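Local coordinates for protein HTLV-2 integrase catalytic core domain (Human T-cell leukemia virus 2, PDB 6QBT) that probably inserts viral DNA into host DNA, as the magnesium-binding catalytic core of a retroviral integrase with an RNase H-like fold, at residues 8-13 with 62-67; 22-27 with 39-44; 135-140 with 151-156. All blocks are in the same frame, centred on the assembly; numbering follows the deposited sequence.

Contact 1: 8-13 with 62-67; sequences HIWQGD and GKPLHI. With MG (magnesium ion), chain B.
Pro64 lies flat on the indole of Trp10, its CB 3.6 Å from the centroid of the five-membered ring and only 10° off the ring normal, a clear CH-pi contact. The proline ring runs along the indole: CG comes to 3.7 Å from Trp10 CE3, and CD stands over the far side of the benzo ring. There the carbonyl O of Gly62 meets Trp10 CZ2 obliquely, at 3.3 Å. Trp10 CG is anti to its own carbonyl carbon (chi1 -72°), which swings the indole back along the 62-64 loop, while CB stays beside Ile67 CG2. Beyond the loop the backbones pair as parallel strands, Ile9 with His66 and Trp10 with Ile67. The evidence is the bond from Trp10 N to His66 O, 2.9 Å long and 165° at the hydrogen, supplemented by a CA-H...O contact from Ile9 CA to the same oxygen at 3.2 Å. On the face opposite Trp10, the Ile9 and His66 side chains run side by side, and His66 NE2 bonds to Ser92 OG. At the other end of 8-13, Asp13 OD1 binds magnesium at 2.2 Å, with Asp70 as the second protein ligand. In the sheet, strand 9-19 runs between strands 22-31 and 66-68, with helix 47-61 packed on Trp10 and Pro64 and helix 78-86 against Ile67.

Contact 2: 22-27 with 39-44; sequences YKYCLH and VSCKKK
Cys25 O is approached by two N-H groups: Lys42 N donates at 2.9 Å, and His27 ND1 adds a weak bond at 3.4 Å from within its own strand. Lys42 O accepts from Cys25 N in return, and His27 and Ser40 exchange a second pair of backbone bonds. Two reciprocal pairs, with Leu26 and Cys41 as the non-hydrogen-bonded pair between them, define an antiparallel hairpin of strands 22-31 and 37-42 at one side of the RNase H-like sheet; the segment axes make 159°. On the face of Leu26, Cys41 SG is anti to its backbone N (chi1 -174°), which carries the sulfur to 3.5 Å from Tyr24 CD2, an oblique sulfur-aromatic contact. Leu26 CD1 also meets that sulfur, and Leu128 and Ile132 of helix 128-142 touch Cys41. On the face of His27, the imidazole crosses Lys42 at about a right angle, ND1 lying 3.4 Å from CG; the bend of the lysine at chi2 leads its amine away to Ser52 OG. The carbonyl O of Lys44 approaches the imidazole in plane, 3.1 Å from His27 CE1. Just past the end of strand 37-42, Tyr22 OH donates to Lys43 O at 2.7 Å.

Contact 3: 135-140 with 151-156; sequences ALWTLN and TRWQIH
Direct hydrogen bonding between 135-140 and 151-156 rests on Asn140 O, which accepts from Trp153 N at 3.0 Å with 159° at the hydrogen. Water extends this polar link: a single molecule donates to Leu139 O at 2.6 Å and accepts from Arg152 N and Arg152 NH1, and it lies in the guanidinium plane, beside the edge of the group. Packing on the guanidinium comes from Leu139, whose CD1 is centred 3.4 Å above the guanidinium plane. The straight chain of Arg152 between CG and NE lets the guanidinium reach this leucine side chain. Capping organises the second segment: Thr151 is the N-cap of helix 152-156, its OG1 accepting from Gln154 N at 3.1 Å, while Gln154 OE1 takes a weak bond from Thr151 N to complete a capping box. Aromatic contact is looser. The six-membered rings of Trp137 and Trp153 have centroids 5.5 Å apart and planes at 59°, an oblique pair in which Trp137 CZ3 lies toward the rim of the Trp153 ring. Between the two indoles and the guanidinium, Asn140 CB touches Trp153 CE3 at 3.8 Å, and its amide ND2 bonds to Val37 O. Leu60 of helix 47-61 packs against both tryptophans.

Contacts 1 and 2 belong to one mixed sheet, where strand 9-19 of contact 1 neighbours strand 22-31 of contact 2; their centres are about 20 Å apart, on opposite sides of the chain's centre. Along the sequence, both segments of contact 2 fall between those of contact 1, and contact 3 follows as a later helical pairing. Its centre is about 16 Å from that of contact 1 and about 20 Å from that of contact 2. Helix 128-142 connects contact 3 to the sheet: Leu136 CD1 packs on Val39 CG1 at 3.8 Å. Helix 47-61 touches all three contacts, joining the metal-bearing sheet to the C-terminal helices of the catalytic core.

Contact 1: 8-13 with 62-67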
loop_
_atom_site.group_PDB
_atom_site.type_symbol
_atom_site.label_atom_id
_atom_site.label_comp_id
_atom_site.label_asym_id
_atom_site.label_seq_id
_atom_site.Cartn_x
_atom_site.Cartn_y
_atom_site.Cartn_z
ATOM N N HIS A 8 21.355 -0.024 -2.275
ATOM C CA HIS A 8 22.701 -0.532 -2.020
ATOM C C HIS A 8 22.981 -0.412 -0.504
ATOM O O HIS A 8 23.262 -1.419 0.150
ATOM C CB HIS A 8 23.724 0.167 -2.922
ATOM C CG HIS A 8 25.139 -0.284 -2.717
ATOM N ND1 HIS A 8 26.206 0.338 -3.326
ATOM C CD2 HIS A 8 25.675 -1.262 -1.946
ATOM C CE1 HIS A 8 27.335 -0.235 -2.949
ATOM N NE2 HIS A 8 27.040 -1.210 -2.108
ATOM N N ILE A 9 22.867 0.791 0.059
ATOM C CA ILE A 9 23.210 1.026 1.467
ATOM C C ILE A 9 22.174 1.944 2.110
ATOM O O ILE A 9 21.938 3.046 1.619
ATOM C CB ILE A 9 24.589 1.719 1.637
ATOM C CG1 ILE A 9 25.714 0.917 0.976
ATOM C CG2 ILE A 9 24.871 1.991 3.125
ATOM C CD1 ILE A 9 27.083 1.581 1.029
ATOM N N TRP A 10 21.568 1.472 3.194
ATOM C CA TRP A 10 20.689 2.271 4.039
ATOM C C TRP A 10 21.323 2.641 5.387
ATOM O O TRP A 10 22.209 1.927 5.882
ATOM C CB TRP A 10 19.445 1.485 4.363
ATOM C CG TRP A 10 18.493 1.292 3.261
ATOM C CD1 TRP A 10 18.655 1.607 1.949
ATOM C CD2 TRP A 10 17.250 0.667 3.375
ATOM N NE1 TRP A 10 17.571 1.237 1.247
ATOM C CE2 TRP A 10 16.677 0.654 2.101
ATOM C CE3 TRP A 10 16.534 0.132 4.449
ATOM C CZ2 TRP A 10 15.398 0.121 1.854
ATOM C CZ3 TRP A 10 15.259 -0.396 4.211
ATOM C CH2 TRP A 10 14.714 -0.406 2.913
ATOM N N GLN A 11 20.841 3.746 5.966
ATOM C CA GLN A 11 21.162 4.143 7.351
ATOM C C GLN A 11 19.892 4.054 8.166
ATOM O O GLN A 11 18.833 4.442 7.679
ATOM C CB GLN A 11 21.617 5.591 7.416
ATOM C CG GLN A 11 22.777 5.943 6.522
ATOM C CD GLN A 11 24.016 6.140 7.309
ATOM O OE1 GLN A 11 24.371 5.311 8.163
ATOM N NE2 GLN A 11 24.672 7.260 7.065
ATOM N N GLY A 12 20.000 3.571 9.400
ATOM C CA GLY A 12 18.839 3.407 10.295
ATOM C C GLY A 12 19.184 3.825 11.702
ATOM O O GLY A 12 20.303 3.594 12.156
ATOM N N ASP A 13 18.241 4.502 12.361
ATOM C CA ASP A 13 18.308 4.798 13.783
ATOM C C ASP A 13 16.876 4.958 14.300
ATOM O O ASP A 13 15.915 5.104 13.522
ATOM C CB ASP A 13 19.141 6.065 14.042
ATOM C CG ASP A 13 19.562 6.239 15.516
ATOM O OD1 ASP A 13 19.483 5.323 16.371
ATOM O OD2 ASP A 13 19.991 7.342 15.858
ATOM N N GLY A 62 11.871 -1.438 -1.007
ATOM C CA GLY A 62 12.557 -2.597 -1.576
ATOM C C GLY A 62 13.591 -3.091 -0.595
ATOM O O GLY A 62 13.877 -2.440 0.412
ATOM N N LYS A 63 14.177 -4.239 -0.889
ATOM C CA LYS A 63 15.148 -4.876 0.012
ATOM C C LYS A 63 16.557 -4.294 -0.166
ATOM O O LYS A 63 17.077 -4.327 -1.266
ATOM C CB LYS A 63 15.163 -6.367 -0.286
ATOM C CG LYS A 63 16.088 -7.206 0.581
ATOM C CD LYS A 63 16.008 -8.670 0.186
ATOM C CE LYS A 63 16.803 -9.519 1.133
ATOM N NZ LYS A 63 16.790 -10.939 0.696
ATOM N N PRO A 64 17.186 -3.771 0.906
ATOM C CA PRO A 64 18.560 -3.264 0.765
ATOM C C PRO A 64 19.607 -4.372 0.781
ATOM O O PRO A 64 19.373 -5.438 1.381
ATOM C CB PRO A 64 18.734 -2.393 2.013
ATOM C CG PRO A 64 17.873 -3.034 3.031
ATOM C CD PRO A 64 16.712 -3.635 2.292
ATOM N N LEU A 65 20.746 -4.118 0.142
ATOM C CA LEU A 65 21.892 -5.021 0.227
ATOM C C LEU A 65 22.615 -4.899 1.579
ATOM O O LEU A 65 23.062 -5.885 2.136
ATOM C CB LEU A 65 22.892 -4.742 -0.901
ATOM C CG LEU A 65 22.369 -4.931 -2.331
ATOM C CD1 LEU A 65 23.424 -4.433 -3.317
ATOM C CD2 LEU A 65 21.976 -6.388 -2.634
ATOM N N HIS A 66 22.709 -3.677 2.093
ATOM C CA HIS A 66 23.575 -3.348 3.214
ATOM C C HIS A 66 22.853 -2.301 4.060
ATOM O O HIS A 66 22.353 -1.308 3.530
ATOM C CB HIS A 66 24.904 -2.785 2.662
ATOM C CG HIS A 66 25.956 -2.501 3.693
ATOM N ND1 HIS A 66 27.242 -2.149 3.345
ATOM C CD2 HIS A 66 25.928 -2.492 5.047
ATOM C CE1 HIS A 66 27.961 -1.946 4.435
ATOM N NE2 HIS A 66 27.186 -2.152 5.483
ATOM N N ILE A 67 22.782 -2.551 5.362
ATOM C CA ILE A 67 22.312 -1.559 6.342
ATOM C C ILE A 67 23.396 -1.184 7.372
ATOM O O ILE A 67 24.181 -2.031 7.798
ATOM C CB ILE A 67 21.039 -2.026 7.068
ATOM C CG1 ILE A 67 21.240 -3.420 7.661
ATOM C CG2 ILE A 67 19.874 -2.010 6.099
ATOM C CD1 ILE A 67 20.342 -3.742 8.836
HETATM MG MG MG B . 19.920 5.025 18.509
#

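Contact 2: 22-27 with 39-44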
loop_
_atom_site.group_PDB
_atom_site.type_symbol
_atom_site.label_atom_id
_atom_site.label_comp_id
_atom_site.label_asym_id
_atom_site.label_seq_id
_atom_site.Cartn_x
_atom_site.Cartn_y
_atom_site.Cartn_z
ATOM N N TYR A 22 3.703 11.208 25.887
ATOM C CA TYR A 22 4.312 9.920 25.582
ATOM C C TYR A 22 5.448 10.116 24.596
ATOM O O TYR A 22 5.288 10.828 23.575
ATOM C CB TYR A 22 3.320 8.915 24.983
ATOM C CG TYR A 22 3.905 7.502 24.937
ATOM C CD1 TYR A 22 3.859 6.652 26.073
ATOM C CD2 TYR A 22 4.522 7.019 23.787
ATOM C CE1 TYR A 22 4.385 5.367 26.035
ATOM C CE2 TYR A 22 5.062 5.741 23.746
ATOM C CZ TYR A 22 4.982 4.922 24.868
ATOM O OH TYR A 22 5.538 3.680 24.812
ATOM N N LYS A 23 6.567 9.451 24.876
ATOM C CA LYS A 23 7.742 9.537 24.022
ATOM C C LYS A 23 7.720 8.373 23.034
ATOM O O LYS A 23 8.069 7.264 23.369
ATOM C CB LYS A 23 9.017 9.527 24.884
ATOM C CG LYS A 23 10.321 9.706 24.112
ATOM C CD LYS A 23 11.545 9.647 25.016
ATOM C CE LYS A 23 11.603 10.866 25.937
ATOM N NZ LYS A 23 12.814 10.857 26.815
ATOM N N TYR A 24 7.322 8.644 21.807
ATOM C CA TYR A 24 7.258 7.608 20.772
ATOM C C TYR A 24 8.647 7.371 20.199
ATOM O O TYR A 24 9.527 8.254 20.282
ATOM C CB TYR A 24 6.303 8.016 19.648
ATOM C CG TYR A 24 4.881 8.064 20.114
ATOM C CD1 TYR A 24 4.389 9.175 20.809
ATOM C CD2 TYR A 24 4.015 6.993 19.894
ATOM C CE1 TYR A 24 3.078 9.219 21.248
ATOM C CE2 TYR A 24 2.712 7.027 20.346
ATOM C CZ TYR A 24 2.240 8.142 21.013
ATOM O OH TYR A 24 0.932 8.185 21.470
ATOM N N CYS A 25 8.821 6.172 19.633
ATOM C CA CYS A 25 10.034 5.759 18.944
ATOM C C CYS A 25 9.764 5.758 17.456
ATOM O O CYS A 25 9.055 4.896 16.932
ATOM C CB CYS A 25 10.433 4.354 19.381
ATOM S SG CYS A 25 10.851 4.279 21.131
ATOM N N LEU A 26 10.315 6.749 16.785
ATOM C CA LEU A 26 10.309 6.816 15.347
ATOM C C LEU A 26 11.473 5.953 14.858
ATOM O O LEU A 26 12.641 6.271 15.108
ATOM C CB LEU A 26 10.456 8.269 14.888
ATOM C CG LEU A 26 9.187 9.131 14.845
ATOM C CD1 LEU A 26 8.070 8.776 15.816
ATOM C CD2 LEU A 26 9.611 10.539 15.103
ATOM N N HIS A 27 11.149 4.842 14.216
ATOM C CA HIS A 27 12.143 4.016 13.571
ATOM C C HIS A 27 12.258 4.528 12.123
ATOM O O HIS A 27 11.272 4.482 11.353
ATOM C CB HIS A 27 11.693 2.574 13.533
ATOM C CG HIS A 27 11.642 1.899 14.855
ATOM N ND1 HIS A 27 10.681 2.190 15.805
ATOM C CD2 HIS A 27 12.379 0.881 15.361
ATOM C CE1 HIS A 27 10.863 1.410 16.857
ATOM N NE2 HIS A 27 11.887 0.610 16.616
ATOM N N VAL A 39 9.613 5.693 7.847
ATOM C CA VAL A 39 9.524 5.951 9.260
ATOM C C VAL A 39 8.328 5.214 9.783
ATOM O O VAL A 39 7.280 5.269 9.164
ATOM C CB VAL A 39 9.430 7.478 9.586
ATOM C CG1 VAL A 39 8.553 8.208 8.595
ATOM C CG2 VAL A 39 8.915 7.741 11.011
ATOM N N SER A 40 8.494 4.545 10.927
ATOM C CA SER A 40 7.412 3.885 11.618
ATOM C C SER A 40 7.346 4.425 13.019
ATOM O O SER A 40 8.370 4.463 13.717
ATOM C CB SER A 40 7.675 2.399 11.710
ATOM O OG SER A 40 7.764 1.856 10.426
ATOM N N CYS A 41 6.145 4.827 13.431
ATOM C CA CYS A 41 5.912 5.293 14.771
ATOM C C CYS A 41 5.551 4.063 15.629
ATOM O O CYS A 41 4.615 3.344 15.337
ATOM C CB CYS A 41 4.807 6.339 14.792
ATOM S SG CYS A 41 4.581 7.089 16.431
ATOM N N LYS A 42 6.341 3.818 16.659
ATOM C CA LYS A 42 6.168 2.697 17.545
ATOM C C LYS A 42 6.202 3.251 18.953
ATOM O O LYS A 42 6.754 4.322 19.179
ATOM C CB LYS A 42 7.327 1.693 17.380
ATOM C CG LYS A 42 7.508 1.086 15.997
ATOM C CD LYS A 42 6.321 0.206 15.625
ATOM C CE LYS A 42 6.593 -0.560 14.334
ATOM N NZ LYS A 42 5.442 -1.424 13.931
ATOM N N LYS A 43 5.627 2.504 19.890
ATOM C CA LYS A 43 5.671 2.853 21.302
ATOM C C LYS A 43 7.013 2.459 21.961
ATOM O O LYS A 43 7.392 2.993 23.029
ATOM C CB LYS A 43 4.480 2.212 22.033
ATOM C CG LYS A 43 3.129 2.824 21.672
ATOM C CD LYS A 43 1.979 1.950 22.164
ATOM C CE LYS A 43 0.613 2.590 21.925
ATOM N NZ LYS A 43 0.431 3.911 22.612
ATOM N N LYS A 44 7.714 1.527 21.318
ATOM C CA LYS A 44 8.889 0.891 21.878
ATOM C C LYS A 44 9.921 0.683 20.799
ATOM O O LYS A 44 9.628 0.844 19.634
ATOM C CB LYS A 44 8.522 -0.490 22.432
ATOM C CG LYS A 44 7.267 -0.544 23.305
ATOM C CD LYS A 44 7.104 -1.925 23.904
ATOM C CE LYS A 44 7.984 -2.041 25.141
ATOM N NZ LYS A 44 8.568 -3.393 25.342
#

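Contact 3: 135-140 with 151-156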
loop_
_atom_site.group_PDB
_atom_site.type_symbol
_atom_site.label_atom_id
_atom_site.label_comp_id
_atom_site.label_asym_id
_atom_site.label_seq_id
_atom_site.Cartn_x
_atom_site.Cartn_y
_atom_site.Cartn_z
ATOM N N ALA A 135 3.447 13.163 6.646
ATOM C CA ALA A 135 4.855 13.595 6.652
ATOM C C ALA A 135 5.697 12.693 5.767
ATOM O O ALA A 135 6.441 13.185 4.908
ATOM C CB ALA A 135 5.427 13.646 8.065
ATOM N N LEU A 136 5.550 11.387 5.977
ATOM C CA LEU A 136 6.292 10.378 5.223
ATOM C C LEU A 136 6.101 10.481 3.686
ATOM O O LEU A 136 7.066 10.590 2.909
ATOM C CB LEU A 136 5.923 8.986 5.752
ATOM C CG LEU A 136 6.341 7.745 4.968
ATOM C CD1 LEU A 136 7.850 7.727 4.890
ATOM C CD2 LEU A 136 5.777 6.465 5.588
ATOM N N TRP A 137 4.850 10.476 3.259
ATOM C CA TRP A 137 4.545 10.539 1.837
ATOM C C TRP A 137 4.886 11.900 1.225
ATOM O O TRP A 137 5.386 11.966 0.087
ATOM C CB TRP A 137 3.090 10.134 1.578
ATOM C CG TRP A 137 2.933 8.672 1.735
ATOM C CD1 TRP A 137 2.572 7.999 2.858
ATOM C CD2 TRP A 137 3.171 7.691 0.739
ATOM N NE1 TRP A 137 2.549 6.641 2.618
ATOM C CE2 TRP A 137 2.934 6.422 1.327
ATOM C CE3 TRP A 137 3.570 7.755 -0.592
ATOM C CZ2 TRP A 137 3.077 5.226 0.622
ATOM C CZ3 TRP A 137 3.718 6.588 -1.295
ATOM C CH2 TRP A 137 3.460 5.326 -0.685
ATOM N N THR A 138 4.654 12.968 1.974
ATOM C CA THR A 138 5.030 14.299 1.536
ATOM C C THR A 138 6.549 14.379 1.293
ATOM O O THR A 138 6.991 14.882 0.252
ATOM C CB THR A 138 4.586 15.395 2.542
ATOM O OG1 THR A 138 3.149 15.424 2.638
ATOM C CG2 THR A 138 5.075 16.797 2.096
ATOM N N LEU A 139 7.352 13.893 2.232
ATOM C CA LEU A 139 8.791 13.990 2.053
ATOM C C LEU A 139 9.283 13.171 0.835
ATOM O O LEU A 139 10.098 13.671 0.048
ATOM C CB LEU A 139 9.520 13.552 3.323
ATOM C CG LEU A 139 11.061 13.614 3.311
ATOM C CD1 LEU A 139 11.580 15.012 3.001
ATOM C CD2 LEU A 139 11.581 13.148 4.653
ATOM N N ASN A 140 8.796 11.940 0.685
ATOM C CA ASN A 140 9.261 11.055 -0.400
ATOM C C ASN A 140 8.766 11.511 -1.761
ATOM O O ASN A 140 9.554 11.553 -2.712
ATOM C CB ASN A 140 8.887 9.584 -0.176
ATOM C CG ASN A 140 9.772 8.895 0.855
ATOM O OD1 ASN A 140 10.991 9.145 0.935
ATOM N ND2 ASN A 140 9.181 7.984 1.632
ATOM N N THR A 151 12.274 14.174 -6.881
ATOM C CA THR A 151 11.852 13.769 -5.590
ATOM C C THR A 151 12.618 12.499 -5.260
ATOM O O THR A 151 13.137 11.829 -6.156
ATOM C CB THR A 151 10.347 13.491 -5.565
ATOM O OG1 THR A 151 10.071 12.367 -6.410
ATOM C CG2 THR A 151 9.589 14.705 -6.051
ATOM N N ARG A 152 12.668 12.182 -3.969
ATOM C CA ARG A 152 13.254 10.925 -3.469
ATOM C C ARG A 152 12.663 9.690 -4.155
ATOM O O ARG A 152 13.379 8.771 -4.549
ATOM C CB ARG A 152 13.011 10.818 -1.975
ATOM C CG ARG A 152 13.866 11.759 -1.169
ATOM C CD ARG A 152 13.319 11.917 0.240
ATOM N NE ARG A 152 14.196 12.765 1.063
ATOM C CZ ARG A 152 14.279 14.091 0.976
ATOM N NH1 ARG A 152 13.557 14.776 0.089
ATOM N NH2 ARG A 152 15.102 14.749 1.777
ATOM N N TRP A 153 11.346 9.713 -4.308
ATOM C CA TRP A 153 10.597 8.675 -4.977
ATOM C C TRP A 153 11.010 8.477 -6.431
ATOM O O TRP A 153 11.118 7.347 -6.874
ATOM C CB TRP A 153 9.099 9.001 -4.910
ATOM C CG TRP A 153 8.210 7.828 -4.824
ATOM C CD1 TRP A 153 7.218 7.481 -5.703
ATOM C CD2 TRP A 153 8.177 6.851 -3.773
ATOM N NE1 TRP A 153 6.575 6.351 -5.263
ATOM C CE2 TRP A 153 7.155 5.933 -4.091
ATOM C CE3 TRP A 153 8.926 6.652 -2.606
ATOM C CZ2 TRP A 153 6.860 4.832 -3.282
ATOM C CZ3 TRP A 153 8.609 5.558 -1.790
ATOM C CH2 TRP A 153 7.593 4.671 -2.140
ATOM N N GLN A 154 11.198 9.568 -7.171
ATOM C CA GLN A 154 11.639 9.497 -8.553
ATOM C C GLN A 154 13.043 8.935 -8.642
ATOM O O GLN A 154 13.298 8.115 -9.509
ATOM C CB GLN A 154 11.597 10.867 -9.224
ATOM C CG GLN A 154 10.189 11.358 -9.494
ATOM C CD GLN A 154 10.066 12.880 -9.641
ATOM O OE1 GLN A 154 11.041 13.600 -9.908
ATOM N NE2 GLN A 154 8.850 13.380 -9.415
ATOM N N ILE A 155 13.948 9.348 -7.745
ATOM C CA ILE A 155 15.322 8.831 -7.781
ATOM C C ILE A 155 15.336 7.377 -7.373
ATOM O O ILE A 155 16.076 6.594 -7.943
ATOM C CB ILE A 155 16.299 9.642 -6.918
ATOM C CG1 ILE A 155 16.450 11.049 -7.509
ATOM C CG2 ILE A 155 17.700 9.004 -6.895
ATOM C CD1 ILE A 155 17.226 12.000 -6.637
ATOM N N HIS A 156 14.510 7.015 -6.403
ATOM C CA HIS A 156 14.550 5.676 -5.843
ATOM C C HIS A 156 13.977 4.604 -6.756
ATOM O O HIS A 156 14.553 3.533 -6.820
ATOM C CB HIS A 156 13.814 5.628 -4.490
ATOM C CG HIS A 156 14.197 4.464 -3.641
ATOM N ND1 HIS A 156 15.385 4.421 -2.948
ATOM C CD2 HIS A 156 13.566 3.296 -3.389
ATOM C CE1 HIS A 156 15.464 3.277 -2.298
ATOM N NE2 HIS A 156 14.377 2.571 -2.555
HETATM O O HOH W 1 11.616 14.048 -2.032
#